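Local coordinates for protein RNA-dependent RNA polymerase (Qualyub virus, PDB 6DX1) that probably cleaves ubiquitin from modified proteins as a viral OTU-type cysteine protease, a domain carried by the viral RNA polymerase, at residues R44-F49 / I58-M63; F67-W72 / H87-S92; D73-V78 / L107-K112. One frame throughout, in Å; residues are numbered along the deposited sequence.

Contact 1: residues R44-F49 / I58-M63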
ATOM      1  N   ARG A  44       3.755  -3.035   8.480  1.00 15.74           N
ATOM      2  CA  ARG A  44       4.596  -2.179   9.309  1.00 15.25           C
ATOM      3  C   ARG A  44       4.620  -0.752   8.778  1.00 16.34           C
ATOM      4  O   ARG A  44       4.603   0.212   9.556  1.00 16.95           O
ATOM      5  CB  ARG A  44       6.021  -2.736   9.358  1.00 17.30           C
ATOM      6  CG  ARG A  44       6.144  -4.025  10.133  1.00 18.20           C
ATOM      7  CD  ARG A  44       7.538  -4.623   9.991  1.00 19.03           C
ATOM      8  NE  ARG A  44       7.584  -5.845  10.786  1.00 20.00           N
ATOM      9  CZ  ARG A  44       7.679  -5.847  12.112  1.00 19.71           C
ATOM     10  NH1 ARG A  44       7.795  -4.696  12.778  1.00 18.68           N
ATOM     11  NH2 ARG A  44       7.680  -6.994  12.770  1.00 20.78           N
ATOM     12  N   ALA A  45       4.667  -0.599   7.453  1.00 15.69           N
ATOM     13  CA  ALA A  45       4.680   0.730   6.861  1.00 16.69           C
ATOM     14  C   ALA A  45       3.358   1.440   7.116  1.00 18.00           C
ATOM     15  O   ALA A  45       3.343   2.620   7.481  1.00 17.30           O
ATOM     16  CB  ALA A  45       4.971   0.630   5.357  1.00 16.14           C
ATOM     17  N   VAL A  46       2.237   0.735   6.935  1.00 17.30           N
ATOM     18  CA  VAL A  46       0.942   1.360   7.195  1.00 16.35           C
ATOM     19  C   VAL A  46       0.793   1.668   8.678  1.00 18.96           C
ATOM     20  O   VAL A  46       0.255   2.719   9.057  1.00 18.19           O
ATOM     21  CB  VAL A  46      -0.201   0.473   6.673  1.00 18.10           C
ATOM     22  CG1 VAL A  46      -1.561   1.104   7.021  1.00 17.73           C
ATOM     23  CG2 VAL A  46      -0.053   0.276   5.154  1.00 19.45           C
ATOM     24  N   SER A  47       1.284   0.769   9.543  1.00 15.05           N
ATOM     25  CA  SER A  47       1.283   1.049  10.978  1.00 17.56           C
ATOM     26  C   SER A  47       2.037   2.336  11.300  1.00 18.26           C
ATOM     27  O   SER A  47       1.608   3.120  12.158  1.00 19.21           O
ATOM     28  CB  SER A  47       1.885  -0.135  11.742  1.00 17.74           C
ATOM     29  OG  SER A  47       1.913   0.136  13.146  1.00 18.88           O
ATOM     30  N   THR A  48       3.168   2.577  10.630  1.00 16.28           N
ATOM     31  CA  THR A  48       3.902   3.814  10.870  1.00 18.17           C
ATOM     32  C   THR A  48       3.054   5.030  10.515  1.00 20.80           C
ATOM     33  O   THR A  48       3.070   6.041  11.231  1.00 19.20           O
ATOM     34  CB  THR A  48       5.212   3.796  10.081  1.00 20.77           C
ATOM     35  OG1 THR A  48       5.948   2.618  10.442  1.00 20.75           O
ATOM     36  CG2 THR A  48       6.062   5.025  10.418  1.00 20.29           C
ATOM     37  N   PHE A  49       2.271   4.932   9.437  1.00 17.59           N
ATOM     38  CA  PHE A  49       1.388   6.031   9.050  1.00 18.73           C
ATOM     39  C   PHE A  49       0.305   6.279  10.097  1.00 18.84           C
ATOM     40  O   PHE A  49       0.033   7.433  10.472  1.00 19.75           O
ATOM     41  CB  PHE A  49       0.744   5.721   7.696  1.00 18.50           C
ATOM     42  CG  PHE A  49      -0.301   6.731   7.284  1.00 18.21           C
ATOM     43  CD1 PHE A  49       0.065   7.877   6.601  1.00 20.42           C
ATOM     44  CD2 PHE A  49      -1.640   6.516   7.579  1.00 19.38           C
ATOM     45  CE1 PHE A  49      -0.902   8.804   6.229  1.00 19.71           C
ATOM     46  CE2 PHE A  49      -2.603   7.441   7.205  1.00 22.25           C
ATOM     47  CZ  PHE A  49      -2.224   8.581   6.536  1.00 22.30           C
ATOM     48  N   ILE A  58       0.059  -5.694  13.565  1.00 19.22           N
ATOM     49  CA  ILE A  58      -1.014  -6.676  13.730  1.00 21.40           C
ATOM     50  C   ILE A  58      -2.379  -6.001  13.678  1.00 19.40           C
ATOM     51  O   ILE A  58      -3.338  -6.548  13.120  1.00 22.21           O
ATOM     52  CB  ILE A  58      -0.841  -7.466  15.042  1.00 22.10           C
ATOM     53  CG1 ILE A  58       0.415  -8.327  14.967  1.00 30.03           C
ATOM     54  CG2 ILE A  58      -2.076  -8.349  15.293  1.00 29.09           C
ATOM     55  CD1 ILE A  58       0.280  -9.492  14.028  1.00 34.11           C
ATOM     56  N   GLU A  59      -2.497  -4.815  14.273  1.00 19.34           N
ATOM     57  CA  GLU A  59      -3.773  -4.110  14.210  1.00 21.01           C
ATOM     58  C   GLU A  59      -4.148  -3.765  12.776  1.00 19.78           C
ATOM     59  O   GLU A  59      -5.338  -3.722  12.442  1.00 20.48           O
ATOM     60  CB  GLU A  59      -3.726  -2.843  15.055  1.00 21.88           C
ATOM     61  CG  GLU A  59      -3.667  -3.105  16.557  1.00 29.64           C
ATOM     62  CD  GLU A  59      -4.665  -4.151  17.032  1.00 37.85           C
ATOM     63  OE1 GLU A  59      -4.288  -4.958  17.912  1.00 43.02           O
ATOM     64  OE2 GLU A  59      -5.815  -4.178  16.528  1.00 34.58           O
ATOM     65  N   VAL A  60      -3.157  -3.495  11.924  1.00 17.84           N
ATOM     66  CA  VAL A  60      -3.467  -3.245  10.519  1.00 17.46           C
ATOM     67  C   VAL A  60      -3.973  -4.521   9.862  1.00 20.24           C
ATOM     68  O   VAL A  60      -4.948  -4.496   9.100  1.00 21.30           O
ATOM     69  CB  VAL A  60      -2.247  -2.670   9.774  1.00 16.72           C
ATOM     70  CG1 VAL A  60      -2.615  -2.341   8.322  1.00 19.32           C
ATOM     71  CG2 VAL A  60      -1.724  -1.423  10.473  1.00 18.24           C
ATOM     72  N   LYS A  61      -3.326  -5.661  10.141  1.00 17.93           N
ATOM     73  CA  LYS A  61      -3.826  -6.926   9.605  1.00 20.19           C
ATOM     74  C   LYS A  61      -5.247  -7.177  10.082  1.00 19.52           C
ATOM     75  O   LYS A  61      -6.111  -7.587   9.296  1.00 20.28           O
ATOM     76  CB  LYS A  61      -2.910  -8.088  10.013  1.00 19.50           C
ATOM     77  CG  LYS A  61      -1.478  -7.923   9.529  1.00 20.96           C
ATOM     78  CD  LYS A  61      -0.634  -9.183   9.724  1.00 22.70           C
ATOM     79  CE  LYS A  61      -1.030 -10.272   8.732  1.00 29.77           C
ATOM     80  NZ  LYS A  61      -0.145 -11.460   8.834  1.00 31.86           N
ATOM     81  N   ASN A  62      -5.510  -6.896  11.365  1.00 20.86           N
ATOM     82  CA  ASN A  62      -6.844  -7.079  11.934  1.00 23.22           C
ATOM     83  C   ASN A  62      -7.880  -6.222  11.216  1.00 23.76           C
ATOM     84  O   ASN A  62      -8.983  -6.691  10.912  1.00 24.47           O
ATOM     85  CB  ASN A  62      -6.839  -6.722  13.423  1.00 25.11           C
ATOM     86  CG  ASN A  62      -6.217  -7.790  14.291  1.00 28.58           C
ATOM     87  OD1 ASN A  62      -6.104  -8.950  13.897  1.00 28.96           O
ATOM     88  ND2 ASN A  62      -5.818  -7.398  15.502  1.00 28.04           N
ATOM     89  N   MET A  63      -7.567  -4.945  10.978  1.00 22.49           N
ATOM     90  CA  MET A  63      -8.580  -4.068  10.397  1.00 22.14           C
ATOM     91  C   MET A  63      -8.862  -4.444   8.949  1.00 21.43           C
ATOM     92  O   MET A  63      -9.990  -4.277   8.478  1.00 21.79           O
ATOM     93  CB  MET A  63      -8.172  -2.593  10.520  1.00 23.68           C
ATOM     94  CG  MET A  63      -6.999  -2.166   9.661  1.00 24.50           C
ATOM     95  SD  MET A  63      -6.555  -0.420   9.894  1.00 29.84           S
ATOM     96  CE  MET A  63      -6.183  -0.361  11.650  1.00 23.39           C
TER
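V60 meets helix 41-51 with both of its methyl branches, one set against a side chain and the other against backbone. Its CG1 comes up to V46 CG1 at 3.8 Å, and V46 CB lies only slightly farther from the same methyl. The two valine side chains cross obliquely, each with CG1 anti to its own backbone N (chi1 177° in V46, -177° in V60), which brings the equivalent branches together. V60 CG2 settles instead against the backbone of S47, the residue after V46, 3.8 Å from S47 N, with S47 CB alongside at 4.0 Å. That closeness matches the approach of the main chains, where S47 CA and V60 CA are 6.4 Å apart. Helices 41-51 and 57-70 of the OTU-like fold thus meet at a crossing of small, buried residues, and L107 of helix 101-111 touches both V46 and V60. Of the S47 side chain it is CB that meets V60; the hydroxyl (chi1 179°) is hydrogen-bonded to the carbonyl of T53 in the loop joining the two helices. On the same helix the carbonyl of R44 is held twice by T48, whose OG1 at 2.9 Å and backbone N approach from opposite faces of the carbonyl plane. R44 forms a salt bridge with D38, just before helix 41-51, a hydrogen bond with Q54 in the linker, and a cation-pi contact with W57.

Contact 2: residues F67-W72 / H87-S92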
ATOM      1  N   PHE A  67     -12.663  -5.363   7.657  1.00 24.62           N
ATOM      2  CA  PHE A  67     -13.318  -4.706   6.528  1.00 23.42           C
ATOM      3  C   PHE A  67     -13.693  -5.711   5.446  1.00 23.06           C
ATOM      4  O   PHE A  67     -14.718  -5.551   4.771  1.00 24.74           O
ATOM      5  CB  PHE A  67     -12.418  -3.610   5.955  1.00 21.70           C
ATOM      6  CG  PHE A  67     -13.124  -2.674   5.010  1.00 22.14           C
ATOM      7  CD1 PHE A  67     -14.002  -1.716   5.491  1.00 21.51           C
ATOM      8  CD2 PHE A  67     -12.892  -2.743   3.642  1.00 23.71           C
ATOM      9  CE1 PHE A  67     -14.647  -0.833   4.623  1.00 24.87           C
ATOM     10  CE2 PHE A  67     -13.534  -1.865   2.771  1.00 25.70           C
ATOM     11  CZ  PHE A  67     -14.410  -0.912   3.265  1.00 25.03           C
ATOM     12  N   ALA A  68     -12.876  -6.746   5.252  1.00 21.68           N
ATOM     13  CA  ALA A  68     -13.251  -7.789   4.305  1.00 21.89           C
ATOM     14  C   ALA A  68     -14.570  -8.437   4.709  1.00 27.53           C
ATOM     15  O   ALA A  68     -15.400  -8.765   3.850  1.00 30.19           O
ATOM     16  CB  ALA A  68     -12.144  -8.837   4.201  1.00 23.52           C
ATOM     17  N   GLU A  69     -14.786  -8.616   6.015  1.00 26.02           N
ATOM     18  CA  GLU A  69     -16.023  -9.236   6.489  1.00 29.82           C
ATOM     19  C   GLU A  69     -17.217  -8.295   6.365  1.00 30.50           C
ATOM     20  O   GLU A  69     -18.294  -8.709   5.919  1.00 35.05           O
ATOM     21  CB  GLU A  69     -15.853  -9.698   7.935  1.00 31.85           C
ATOM     22  CG  GLU A  69     -14.965 -10.888   8.073  1.00 39.65           C
ATOM     23  CD  GLU A  69     -14.279 -10.936   9.404  1.00 47.43           C
ATOM     24  OE1 GLU A  69     -13.143 -11.443   9.417  1.00 52.02           O
ATOM     25  OE2 GLU A  69     -14.853 -10.467  10.426  1.00 53.82           O
ATOM     26  N   THR A  70     -17.051  -7.026   6.736  1.00 27.75           N
ATOM     27  CA  THR A  70     -18.194  -6.122   6.789  1.00 29.05           C
ATOM     28  C   THR A  70     -18.522  -5.513   5.432  1.00 30.42           C
ATOM     29  O   THR A  70     -19.665  -5.093   5.208  1.00 31.57           O
ATOM     30  CB  THR A  70     -17.938  -5.006   7.809  1.00 31.26           C
ATOM     31  OG1 THR A  70     -16.790  -4.243   7.414  1.00 28.25           O
ATOM     32  CG2 THR A  70     -17.695  -5.596   9.203  1.00 32.36           C
ATOM     33  N   ASN A  71     -17.550  -5.458   4.527  1.00 25.96           N
ATOM     34  CA  ASN A  71     -17.685  -4.707   3.284  1.00 27.23           C
ATOM     35  C   ASN A  71     -17.196  -5.525   2.094  1.00 26.70           C
ATOM     36  O   ASN A  71     -16.668  -4.969   1.125  1.00 26.91           O
ATOM     37  CB  ASN A  71     -16.930  -3.377   3.372  1.00 27.60           C
ATOM     38  CG  ASN A  71     -17.574  -2.398   4.340  1.00 28.74           C
ATOM     39  OD1 ASN A  71     -17.570  -2.609   5.555  1.00 28.43           O
ATOM     40  ND2 ASN A  71     -18.127  -1.315   3.803  1.00 30.28           N
ATOM     41  N   TRP A  72     -17.385  -6.846   2.150  1.00 26.58           N
ATOM     42  CA  TRP A  72     -16.881  -7.740   1.111  1.00 26.86           C
ATOM     43  C   TRP A  72     -17.307  -7.300  -0.284  1.00 28.74           C
ATOM     44  O   TRP A  72     -16.522  -7.390  -1.238  1.00 26.35           O
ATOM     45  CB  TRP A  72     -17.368  -9.163   1.381  1.00 28.60           C
ATOM     46  CG  TRP A  72     -16.861 -10.193   0.427  1.00 27.15           C
ATOM     47  CD1 TRP A  72     -17.589 -10.855  -0.529  1.00 30.86           C
ATOM     48  CD2 TRP A  72     -15.527 -10.709   0.342  1.00 26.37           C
ATOM     49  NE1 TRP A  72     -16.786 -11.742  -1.203  1.00 30.27           N
ATOM     50  CE2 TRP A  72     -15.520 -11.679  -0.684  1.00 30.15           C
ATOM     51  CE3 TRP A  72     -14.340 -10.452   1.036  1.00 26.55           C
ATOM     52  CZ2 TRP A  72     -14.367 -12.381  -1.042  1.00 29.57           C
ATOM     53  CZ3 TRP A  72     -13.195 -11.153   0.683  1.00 29.63           C
ATOM     54  CH2 TRP A  72     -13.219 -12.106  -0.348  1.00 30.26           C
ATOM     55  N   HIS A  87     -12.066 -17.126   3.932  1.00 29.85           N
ATOM     56  CA  HIS A  87     -10.866 -17.561   3.223  1.00 28.46           C
ATOM     57  C   HIS A  87      -9.752 -16.525   3.348  1.00 28.91           C
ATOM     58  O   HIS A  87      -8.598 -16.877   3.623  1.00 27.71           O
ATOM     59  CB  HIS A  87     -11.207 -17.838   1.754  1.00 31.07           C
ATOM     60  CG  HIS A  87     -10.040 -18.271   0.920  1.00 28.26           C
ATOM     61  ND1 HIS A  87     -10.023 -18.143  -0.453  1.00 30.27           N
ATOM     62  CD2 HIS A  87      -8.856 -18.832   1.260  1.00 31.96           C
ATOM     63  CE1 HIS A  87      -8.874 -18.597  -0.920  1.00 30.38           C
ATOM     64  NE2 HIS A  87      -8.149 -19.024   0.098  1.00 30.94           N
ATOM     65  N   TYR A  88     -10.080 -15.240   3.171  1.00 27.21           N
ATOM     66  CA  TYR A  88      -9.060 -14.204   3.333  1.00 24.60           C
ATOM     67  C   TYR A  88      -8.503 -14.190   4.753  1.00 25.59           C
ATOM     68  O   TYR A  88      -7.286 -14.084   4.949  1.00 24.48           O
ATOM     69  CB  TYR A  88      -9.626 -12.826   2.973  1.00 24.23           C
ATOM     70  CG  TYR A  88      -8.645 -11.721   3.285  1.00 22.26           C
ATOM     71  CD1 TYR A  88      -7.482 -11.595   2.550  1.00 23.85           C
ATOM     72  CD2 TYR A  88      -8.859 -10.846   4.347  1.00 23.97           C
ATOM     73  CE1 TYR A  88      -6.555 -10.614   2.841  1.00 23.23           C
ATOM     74  CE2 TYR A  88      -7.936  -9.851   4.650  1.00 21.84           C
ATOM     75  CZ  TYR A  88      -6.781  -9.753   3.889  1.00 23.58           C
ATOM     76  OH  TYR A  88      -5.840  -8.784   4.163  1.00 22.74           O
ATOM     77  N   ALA A  89      -9.379 -14.283   5.757  1.00 26.55           N
ATOM     78  CA  ALA A  89      -8.919 -14.271   7.144  1.00 27.20           C
ATOM     79  C   ALA A  89      -7.995 -15.448   7.420  1.00 29.18           C
ATOM     80  O   ALA A  89      -6.972 -15.299   8.102  1.00 28.60           O
ATOM     81  CB  ALA A  89     -10.114 -14.297   8.098  1.00 30.19           C
ATOM     82  N   ARG A  90      -8.342 -16.623   6.886  1.00 31.81           N
ATOM     83  CA  ARG A  90      -7.534 -17.819   7.085  1.00 33.18           C
ATOM     84  C   ARG A  90      -6.134 -17.640   6.519  1.00 31.69           C
ATOM     85  O   ARG A  90      -5.142 -17.943   7.191  1.00 30.58           O
ATOM     86  CB  ARG A  90      -8.246 -19.021   6.444  1.00 34.92           C
ATOM     87  CG  ARG A  90      -7.418 -20.273   6.199  1.00 41.84           C
ATOM     88  CD  ARG A  90      -8.308 -21.410   5.677  1.00 42.89           C
ATOM     89  NE  ARG A  90      -9.728 -21.176   5.987  1.00 40.39           N
ATOM     90  CZ  ARG A  90     -10.684 -21.059   5.061  1.00 38.92           C
ATOM     91  NH1 ARG A  90     -10.347 -21.179   3.791  1.00 41.32           N
ATOM     92  NH2 ARG A  90     -11.960 -20.805   5.382  1.00 41.90           N
ATOM     93  N   GLU A  91      -6.030 -17.125   5.294  1.00 29.19           N
ATOM     94  CA  GLU A  91      -4.724 -16.992   4.658  1.00 30.01           C
ATOM     95  C   GLU A  91      -3.913 -15.851   5.260  1.00 27.00           C
ATOM     96  O   GLU A  91      -2.694 -15.973   5.424  1.00 29.00           O
ATOM     97  CB  GLU A  91      -4.894 -16.794   3.153  1.00 27.53           C
ATOM     98  CG  GLU A  91      -5.434 -18.030   2.448  1.00 36.49           C
ATOM     99  CD  GLU A  91      -4.467 -19.191   2.520  1.00 41.80           C
ATOM    100  OE1 GLU A  91      -3.272 -18.985   2.229  1.00 41.26           O
ATOM    101  OE2 GLU A  91      -4.899 -20.305   2.885  1.00 48.71           O
ATOM    102  N   SER A  92      -4.557 -14.727   5.585  1.00 27.04           N
ATOM    103  CA  SER A  92      -3.793 -13.590   6.077  1.00 24.80           C
ATOM    104  C   SER A  92      -3.263 -13.810   7.486  1.00 29.56           C
ATOM    105  O   SER A  92      -2.322 -13.122   7.894  1.00 28.31           O
ATOM    106  CB  SER A  92      -4.635 -12.310   6.029  1.00 26.13           C
ATOM    107  OG  SER A  92      -5.765 -12.404   6.873  1.00 28.68           O
TER
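The backbone oxygen of Y88, the residue that leads the contact with A68, is gripped twice by S92: S92 N gives Y88 O the usual helical bond at 2.9 Å, and S92 OG adds a second to Y88 O at 3.0 Å, tilted 32° from the carbonyl plane. R65 also bonds that serine hydroxyl, so helix 57-70 has a polar hold on the end of helix 85-92. The apolar part of the contact falls to the Y88 ring. With CG anti to the backbone N (chi1 173°) the ring is directed at the neighbouring helix, where A68 CB lies 3.9 Å from Y88 CD2 and approaches the ring obliquely. C64 and R65, earlier on the same helix, also touch the tyrosine, and its hydroxyl is satisfied by the carboxylate of E103, tying in helix 101-111 as a third element. The carboxylate of E69 only just reaches A89, with E69 OE1 4.4 Å from A89 CB. The result is a small helix-helix contact in which a tyrosine ring spans to an alanine, within the helical part of an OTU-like cysteine protease.

Contact 3: residues D73-V78 / L107-K112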
ATOM      1  N   ASP A  73     -18.539  -6.801  -0.416  1.00 30.21           N
ATOM      2  CA  ASP A  73     -19.083  -6.474  -1.730  1.00 31.74           C
ATOM      3  C   ASP A  73     -18.310  -5.368  -2.434  1.00 32.06           C
ATOM      4  O   ASP A  73     -18.402  -5.259  -3.661  1.00 31.57           O
ATOM      5  CB  ASP A  73     -20.551  -6.058  -1.612  1.00 34.73           C
ATOM      6  CG  ASP A  73     -21.476  -7.234  -1.381  1.00 44.27           C
ATOM      7  OD1 ASP A  73     -21.051  -8.388  -1.612  1.00 42.02           O
ATOM      8  OD2 ASP A  73     -22.633  -7.002  -0.968  1.00 50.39           O
ATOM      9  N   GLU A  74     -17.568  -4.543  -1.698  1.00 25.80           N
ATOM     10  CA  GLU A  74     -16.847  -3.424  -2.292  1.00 28.32           C
ATOM     11  C   GLU A  74     -15.418  -3.767  -2.696  1.00 24.77           C
ATOM     12  O   GLU A  74     -14.646  -2.850  -2.979  1.00 25.76           O
ATOM     13  CB  GLU A  74     -16.799  -2.230  -1.323  1.00 32.07           C
ATOM     14  CG  GLU A  74     -18.089  -1.928  -0.578  1.00 38.52           C
ATOM     15  CD  GLU A  74     -17.895  -0.877   0.511  1.00 36.54           C
ATOM     16  OE1 GLU A  74     -16.833  -0.216   0.534  1.00 39.97           O
ATOM     17  OE2 GLU A  74     -18.799  -0.721   1.350  1.00 43.81           O
ATOM     18  N   LEU A  75     -15.037  -5.046  -2.725  1.00 23.42           N
ATOM     19  CA  LEU A  75     -13.632  -5.440  -2.846  1.00 22.55           C
ATOM     20  C   LEU A  75     -13.382  -6.356  -4.047  1.00 21.65           C
ATOM     21  O   LEU A  75     -12.888  -7.478  -3.888  1.00 22.68           O
ATOM     22  CB  LEU A  75     -13.177  -6.118  -1.555  1.00 21.71           C
ATOM     23  CG  LEU A  75     -13.219  -5.240  -0.298  1.00 22.94           C
ATOM     24  CD1 LEU A  75     -12.984  -6.097   0.934  1.00 22.58           C
ATOM     25  CD2 LEU A  75     -12.183  -4.118  -0.381  1.00 23.70           C
ATOM     26  N   PRO A  76     -13.656  -5.885  -5.271  1.00 22.38           N
ATOM     27  CA  PRO A  76     -13.467  -6.757  -6.448  1.00 21.62           C
ATOM     28  C   PRO A  76     -12.040  -7.220  -6.653  1.00 23.96           C
ATOM     29  O   PRO A  76     -11.826  -8.296  -7.227  1.00 24.52           O
ATOM     30  CB  PRO A  76     -13.918  -5.882  -7.628  1.00 25.37           C
ATOM     31  CG  PRO A  76     -14.515  -4.662  -7.050  1.00 29.92           C
ATOM     32  CD  PRO A  76     -14.083  -4.526  -5.639  1.00 25.65           C
ATOM     33  N   GLY A  77     -11.045  -6.422  -6.262  1.00 22.27           N
ATOM     34  CA  GLY A  77      -9.674  -6.882  -6.384  1.00 23.69           C
ATOM     35  C   GLY A  77      -9.396  -8.067  -5.484  1.00 26.78           C
ATOM     36  O   GLY A  77      -8.774  -9.047  -5.909  1.00 24.62           O
ATOM     37  N   VAL A  78      -9.863  -7.995  -4.232  1.00 24.72           N
ATOM     38  CA  VAL A  78      -9.716  -9.101  -3.292  1.00 21.23           C
ATOM     39  C   VAL A  78     -10.396 -10.348  -3.839  1.00 25.59           C
ATOM     40  O   VAL A  78      -9.897 -11.468  -3.670  1.00 25.22           O
ATOM     41  CB  VAL A  78     -10.293  -8.714  -1.916  1.00 22.35           C
ATOM     42  CG1 VAL A  78     -10.189  -9.880  -0.931  1.00 24.53           C
ATOM     43  CG2 VAL A  78      -9.593  -7.472  -1.357  1.00 22.29           C
ATOM     44  N   LEU A 107      -7.361  -1.091   2.334  1.00 17.37           N
ATOM     45  CA  LEU A 107      -7.118   0.080   3.172  1.00 17.83           C
ATOM     46  C   LEU A 107      -7.571   1.371   2.495  1.00 17.92           C
ATOM     47  O   LEU A 107      -8.062   2.286   3.169  1.00 17.64           O
ATOM     48  CB  LEU A 107      -5.639   0.154   3.551  1.00 16.59           C
ATOM     49  CG  LEU A 107      -5.272  -0.937   4.554  1.00 18.98           C
ATOM     50  CD1 LEU A 107      -3.773  -1.178   4.537  1.00 20.78           C
ATOM     51  CD2 LEU A 107      -5.749  -0.543   5.944  1.00 20.08           C
ATOM     52  N   SER A 108      -7.404   1.481   1.171  1.00 18.16           N
ATOM     53  CA  SER A 108      -7.882   2.688   0.490  1.00 17.77           C
ATOM     54  C   SER A 108      -9.378   2.883   0.701  1.00 20.36           C
ATOM     55  O   SER A 108      -9.851   4.025   0.841  1.00 19.29           O
ATOM     56  CB  SER A 108      -7.539   2.621  -1.007  1.00 19.04           C
ATOM     57  OG  SER A 108      -8.340   1.665  -1.681  1.00 20.01           O
ATOM     58  N   LYS A 109     -10.130   1.785   0.764  1.00 17.97           N
ATOM     59  CA  LYS A 109     -11.580   1.851   0.893  1.00 20.55           C
ATOM     60  C   LYS A 109     -12.036   1.941   2.342  1.00 22.94           C
ATOM     61  O   LYS A 109     -13.049   2.592   2.626  1.00 23.80           O
ATOM     62  CB  LYS A 109     -12.209   0.642   0.186  1.00 20.62           C
ATOM     63  CG  LYS A 109     -11.945   0.690  -1.326  1.00 20.76           C
ATOM     64  CD  LYS A 109     -12.369  -0.571  -2.074  1.00 21.45           C
ATOM     65  CE  LYS A 109     -12.265  -0.343  -3.586  1.00 23.24           C
ATOM     66  NZ  LYS A 109     -12.590  -1.590  -4.364  1.00 24.53           N
ATOM     67  N   LEU A 110     -11.296   1.324   3.267  1.00 18.36           N
ATOM     68  CA  LEU A 110     -11.604   1.455   4.687  1.00 18.54           C
ATOM     69  C   LEU A 110     -11.276   2.855   5.193  1.00 19.22           C
ATOM     70  O   LEU A 110     -12.096   3.499   5.863  1.00 19.82           O
ATOM     71  CB  LEU A 110     -10.825   0.406   5.489  1.00 18.02           C
ATOM     72  CG  LEU A 110     -10.778   0.620   7.009  1.00 20.09           C
ATOM     73  CD1 LEU A 110     -12.131   0.418   7.651  1.00 20.46           C
ATOM     74  CD2 LEU A 110      -9.754  -0.310   7.650  1.00 22.19           C
ATOM     75  N   LEU A 111     -10.076   3.338   4.892  1.00 17.70           N
ATOM     76  CA  LEU A 111      -9.611   4.615   5.416  1.00 17.96           C
ATOM     77  C   LEU A 111     -10.061   5.801   4.578  1.00 19.18           C
ATOM     78  O   LEU A 111      -9.912   6.941   5.028  1.00 19.89           O
ATOM     79  CB  LEU A 111      -8.080   4.615   5.517  1.00 18.64           C
ATOM     80  CG  LEU A 111      -7.506   3.495   6.391  1.00 21.74           C
ATOM     81  CD1 LEU A 111      -6.003   3.422   6.213  1.00 20.66           C
ATOM     82  CD2 LEU A 111      -7.861   3.725   7.865  1.00 27.55           C
ATOM     83  N   LYS A 112     -10.594   5.555   3.376  1.00 20.99           N
ATOM     84  CA  LYS A 112     -11.048   6.609   2.470  1.00 20.39           C
ATOM     85  C   LYS A 112      -9.906   7.558   2.115  1.00 22.28           C
ATOM     86  O   LYS A 112     -10.033   8.785   2.161  1.00 23.38           O
ATOM     87  CB  LYS A 112     -12.243   7.362   3.065  1.00 21.23           C
ATOM     88  CG  LYS A 112     -13.422   6.458   3.394  1.00 25.11           C
ATOM     89  CD  LYS A 112     -14.026   5.854   2.131  1.00 28.72           C
ATOM     90  CE  LYS A 112     -15.422   5.303   2.385  1.00 36.11           C
ATOM     91  NZ  LYS A 112     -15.442   3.854   2.688  1.00 37.05           N
TER
HETATM   92  O   HOH W   1     -17.290   2.019   2.322  1.00 39.41           O
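E74 and K109 mark the nearest approach of the backbones, CA to CA 8.1 Å, where the turn leading into helix 76-79 passes the last turn of helix 101-111, after which K112 leaves the helical conformation with a positive phi of 59°. K109 spans the gap with its chain fully extended beyond CG. Its ammonium donates to the backbone carbonyl of E74, K109 NZ to E74 O being 2.8 Å, within the carbonyl plane and at a C=O...N angle of 156°. The aliphatic shaft is used as well: L75 and K109 run antiparallel alongside one another, with L75 CD2 3.9 Å from K109 CD, while P76 CD touches the lysine head at 3.5 Å from K109 NZ. Two carboxylates, of D15 and E105, form salt bridges with the same ammonium, and E105 also accepts a hydrogen bond from the backbone N of G77. K112 curls back over the helix end, placing K112 NZ 2.7 Å from K109 O, nearly in line with that C=O. A water then links K112 to the side chain of E74, donating to E74 OE1 at 2.9 Å and accepting from K112 NZ at 2.6 Å. The other oxygen of E74 is held by N71. Because one ammonium serves a carbonyl and two carboxylates, its positive charge is probably well stabilised, and it in turn should keep D15 and E105 ionised; E74 OE1 and K112 NZ, 4.8 Å apart and bridged by water, probably attract each other more weakly.

How the contacts relate
Contacts 1 and 2 share helix 57-70, which gives its first half to contact 1 and its last turn to contact 2, with centres about 15 Å apart; between them K61 NZ lies 2.9 Å from S92 O. The centres of contacts 2 and 3 are about 11 Å apart, and F67 CD1 lies 3.6 Å from L110 CD1 between them. Helix 101-111 also reaches contact 1, where V46 CG1 is 4.0 Å from L107 CD1. In OTU proteases the nucleophilic cysteine normally stands at the start of the helix corresponding to 41-51, so contact 1 is probably nearest the active site.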